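Local atomic coordinates of transcriptional regulator (Streptococcus pneumoniae, PDB entry 2GNP), a protein that probably regulates transcription in response to a sugar or related small effector bound by a Rossmann-like domain. Residues A[52-63]-A[76-87]. Numbering follows the deposited sequence.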
# COMPACT_ATOMS: atom_id res chain seq x y z
N ARG A 52 9.41 12.18 2.98
CA ARG A 52 9.98 13.08 3.95
C ARG A 52 9.38 14.50 3.80
O ARG A 52 9.08 15.21 4.76
CB ARG A 52 11.53 13.08 3.85
CG ARG A 52 12.19 14.09 4.80
CD ARG A 52 13.71 14.00 4.78
NE ARG A 52 14.32 14.76 5.90
CZ ARG A 52 14.56 16.07 5.92
NH1 ARG A 52 14.15 16.87 4.93
NH2 ARG A 52 15.15 16.60 6.99
N ASN A 53 9.20 14.92 2.53
CA ASN A 53 8.59 16.23 2.25
C ASN A 53 7.12 16.39 2.65
O ASN A 53 6.63 17.51 2.89
CB ASN A 53 8.80 16.55 0.77
CG ASN A 53 10.19 17.11 0.51
OD1 ASN A 53 10.83 17.64 1.43
ND2 ASN A 53 10.67 16.99 -0.74
N LEU A 54 6.41 15.26 2.66
CA LEU A 54 5.01 15.20 3.04
C LEU A 54 4.85 15.30 4.54
O LEU A 54 3.86 15.83 5.04
CB LEU A 54 4.35 13.92 2.53
CG LEU A 54 4.22 13.71 1.01
CD1 LEU A 54 3.51 12.37 0.72
CD2 LEU A 54 3.51 14.91 0.30
N ILE A 55 5.84 14.79 5.29
CA ILE A 55 5.72 14.73 6.73
C ILE A 55 5.94 16.09 7.39
O ILE A 55 6.98 16.73 7.22
CB ILE A 55 6.61 13.63 7.36
CG1 ILE A 55 6.21 12.25 6.79
CG2 ILE A 55 6.46 13.62 8.89
CD1 ILE A 55 7.20 11.04 7.12
N ASP A 56 4.93 16.52 8.12
CA ASP A 56 4.97 17.77 8.86
C ASP A 56 4.52 17.55 10.29
O ASP A 56 4.00 16.51 10.65
CB ASP A 56 4.02 18.77 8.18
CG ASP A 56 4.55 19.29 6.84
OD1 ASP A 56 5.77 19.58 6.70
OD2 ASP A 56 3.71 19.48 5.93
N ASP A 57 4.73 18.56 11.13
CA ASP A 57 4.15 18.55 12.46
C ASP A 57 2.68 18.15 12.52
O ASP A 57 1.89 18.49 11.59
CB ASP A 57 4.20 19.93 13.13
CG ASP A 57 5.60 20.47 13.25
OD1 ASP A 57 6.61 19.71 13.19
OD2 ASP A 57 5.66 21.72 13.38
N ASN A 58 2.37 17.42 13.58
CA ASN A 58 1.00 17.10 14.00
C ASN A 58 0.32 15.99 13.15
O ASN A 58 -0.81 15.60 13.44
CB ASN A 58 0.12 18.36 14.02
CG ASN A 58 0.65 19.42 14.94
OD1 ASN A 58 1.06 19.14 16.08
ND2 ASN A 58 0.63 20.67 14.47
N MSE A 59 0.99 15.48 12.15
CA MSE A 59 0.34 14.54 11.22
C MSE A 59 0.15 13.12 11.79
O MSE A 59 0.99 12.67 12.58
CB MSE A 59 1.13 14.49 9.96
CG MSE A 59 0.95 15.79 9.17
SE MSE A 59 1.61 15.36 7.49
CE MSE A 59 0.95 16.90 6.47
N LYS A 60 -0.96 12.47 11.37
CA LYS A 60 -1.30 11.09 11.68
C LYS A 60 -1.02 10.31 10.40
O LYS A 60 -1.61 10.62 9.34
CB LYS A 60 -2.78 11.01 12.08
CG LYS A 60 -3.06 11.73 13.40
CD LYS A 60 -4.52 11.61 13.77
CE LYS A 60 -4.74 10.34 14.55
NZ LYS A 60 -6.08 10.38 15.19
N ILE A 61 -0.12 9.32 10.51
CA ILE A 61 0.38 8.66 9.32
C ILE A 61 0.18 7.14 9.48
O ILE A 61 0.66 6.58 10.47
CB ILE A 61 1.89 9.00 9.06
CG1 ILE A 61 2.11 10.52 8.88
CG2 ILE A 61 2.43 8.22 7.89
CD1 ILE A 61 3.57 11.00 9.07
N GLY A 62 -0.52 6.53 8.53
CA GLY A 62 -0.73 5.04 8.52
C GLY A 62 0.25 4.32 7.59
O GLY A 62 0.55 4.81 6.52
N PHE A 63 0.74 3.14 8.01
CA PHE A 63 1.62 2.33 7.13
C PHE A 63 0.96 0.98 6.92
O PHE A 63 0.33 0.45 7.86
CB PHE A 63 2.96 2.06 7.81
CG PHE A 63 4.05 2.97 7.32
CD1 PHE A 63 3.96 4.32 7.57
CD2 PHE A 63 5.09 2.49 6.51
CE1 PHE A 63 4.94 5.19 7.09
CE2 PHE A 63 6.09 3.37 6.00
CZ PHE A 63 6.00 4.71 6.31
N ILE A 76 15.06 6.83 4.07
CA ILE A 76 14.55 8.14 4.36
C ILE A 76 15.39 8.86 5.44
O ILE A 76 15.83 8.21 6.42
CB ILE A 76 13.04 8.07 4.77
CG1 ILE A 76 12.40 9.46 4.74
CG2 ILE A 76 12.88 7.40 6.16
CD1 ILE A 76 10.85 9.38 4.82
N HIS A 77 15.57 10.17 5.26
CA HIS A 77 16.35 10.99 6.22
C HIS A 77 15.48 11.47 7.35
O HIS A 77 14.32 11.89 7.13
CB HIS A 77 17.03 12.21 5.54
CG HIS A 77 18.12 12.79 6.38
ND1 HIS A 77 17.91 13.79 7.32
CD2 HIS A 77 19.43 12.45 6.48
CE1 HIS A 77 19.04 14.03 7.95
NE2 HIS A 77 19.98 13.25 7.45
N SER A 78 16.03 11.45 8.56
CA SER A 78 15.32 12.01 9.73
C SER A 78 14.91 13.48 9.54
O SER A 78 15.50 14.21 8.72
CB SER A 78 16.19 11.88 10.99
OG SER A 78 17.31 12.75 10.85
N LYS A 79 13.92 13.92 10.28
CA LYS A 79 13.47 15.33 10.28
C LYS A 79 12.87 15.69 11.62
O LYS A 79 12.18 14.87 12.23
CB LYS A 79 12.43 15.51 9.16
CG LYS A 79 11.82 16.89 8.91
CD LYS A 79 10.61 16.70 7.91
CE LYS A 79 10.25 17.97 7.18
NZ LYS A 79 9.15 17.71 6.20
N SER A 80 13.16 16.90 12.13
CA SER A 80 12.63 17.26 13.45
C SER A 80 11.20 17.78 13.43
O SER A 80 10.98 19.00 13.37
CB SER A 80 13.52 18.30 14.19
OG SER A 80 14.86 17.80 14.29
N VAL A 81 10.23 16.87 13.49
CA VAL A 81 8.83 17.28 13.52
C VAL A 81 8.25 16.98 14.90
O VAL A 81 8.78 16.12 15.61
CB VAL A 81 8.04 16.57 12.35
CG1 VAL A 81 8.33 17.18 10.99
CG2 VAL A 81 8.46 15.06 12.28
N ARG A 82 7.22 17.71 15.30
CA ARG A 82 6.58 17.59 16.60
C ARG A 82 5.25 16.89 16.39
O ARG A 82 4.54 17.13 15.38
CB ARG A 82 6.20 18.97 17.18
CG ARG A 82 7.27 19.99 17.52
CD ARG A 82 6.58 21.37 17.47
NE ARG A 82 6.84 22.28 18.59
CZ ARG A 82 7.87 23.12 18.66
NH1 ARG A 82 8.75 23.14 17.67
NH2 ARG A 82 8.05 23.93 19.73
N ASN A 83 4.88 16.05 17.36
CA ASN A 83 3.50 15.59 17.54
C ASN A 83 2.99 14.76 16.34
O ASN A 83 1.78 14.81 16.00
CB ASN A 83 2.52 16.78 17.76
CG ASN A 83 1.16 16.34 18.29
OD1 ASN A 83 1.03 15.33 19.04
ND2 ASN A 83 0.12 17.10 17.93
N VAL A 84 3.92 13.99 15.74
CA VAL A 84 3.57 13.07 14.62
C VAL A 84 3.21 11.72 15.26
O VAL A 84 3.83 11.32 16.27
CB VAL A 84 4.74 12.88 13.64
CG1 VAL A 84 4.43 11.84 12.54
CG2 VAL A 84 5.07 14.23 12.95
N HIS A 85 2.22 11.05 14.67
CA HIS A 85 1.76 9.77 15.24
C HIS A 85 1.70 8.76 14.10
O HIS A 85 1.18 9.11 13.02
CB HIS A 85 0.34 9.91 15.82
CG HIS A 85 0.24 10.95 16.90
ND1 HIS A 85 0.12 10.63 18.23
CD2 HIS A 85 0.29 12.31 16.83
CE1 HIS A 85 0.08 11.74 18.95
NE2 HIS A 85 0.19 12.78 18.12
N PHE A 86 2.21 7.54 14.32
CA PHE A 86 2.22 6.48 13.28
C PHE A 86 1.26 5.37 13.73
O PHE A 86 1.27 5.00 14.90
CB PHE A 86 3.65 5.89 13.20
CG PHE A 86 4.63 6.86 12.55
CD1 PHE A 86 5.56 7.58 13.32
CD2 PHE A 86 4.54 7.13 11.18
CE1 PHE A 86 6.36 8.54 12.70
CE2 PHE A 86 5.41 8.01 10.54
CZ PHE A 86 6.32 8.72 11.30
N TYR A 87 0.52 4.82 12.77
CA TYR A 87 -0.55 3.82 13.00
C TYR A 87 -0.36 2.72 11.95
O TYR A 87 0.18 2.96 10.87
CB TYR A 87 -1.94 4.43 12.80
CG TYR A 87 -2.20 5.59 13.72
CD1 TYR A 87 -1.87 6.87 13.29
CD2 TYR A 87 -2.75 5.41 14.99
CE1 TYR A 87 -2.07 7.99 14.14
CE2 TYR A 87 -2.97 6.52 15.84
CZ TYR A 87 -2.60 7.79 15.37
OH TYR A 87 -2.79 8.89 16.21
O HOH W 1 7.50 19.50 4.61
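Lys-79 and Arg-52 reach past each other between the end of helix 36-54 and the loop facing it, an instance of long cationic side chains bonding backbone carbonyls across a contact. Lys-79, extended with CG anti to its own N (chi1 -179°), brings NZ to Arg-52 O at 2.9 Å and Ile-55 O at 2.6 Å, two carbonyls at and just beyond the helix end. A water accepting from NZ donates to Asn-53 O and Asp-56 OD1; the direct salt bridge from Asp-56 OD1 to Lys-79 NZ is long. In return, Arg-52 grips Ser-78 O side-on through NE (3.1 Å) and NH2 (3.0 Å), the oxygen lying in the guanidinium plane, while Lys-79 CG lies over the rim of one face. His-77 ND1 adds a third bond to that oxygen.

Farther along, Asp-57 OD1 takes Arg-82 N from above its carboxylate plane, and Asn-83 ND2 bonds Asn-58 OD1 at 2.9 Å, amide planes 75° apart. Parallel strand pairing follows.

Among apolar groups, Ile-61 CD1 meets Val-84 CG1 (3.7 Å) and Phe-86 CE2 (3.8 Å).

Strands 60-63 and 85-88 form a beta-alpha-beta unit through helix 67-75; strand 153-160 flanks 60-63, and Met-109 of helix 102-113 touches Ile-55, Phe-63 and Phe-86.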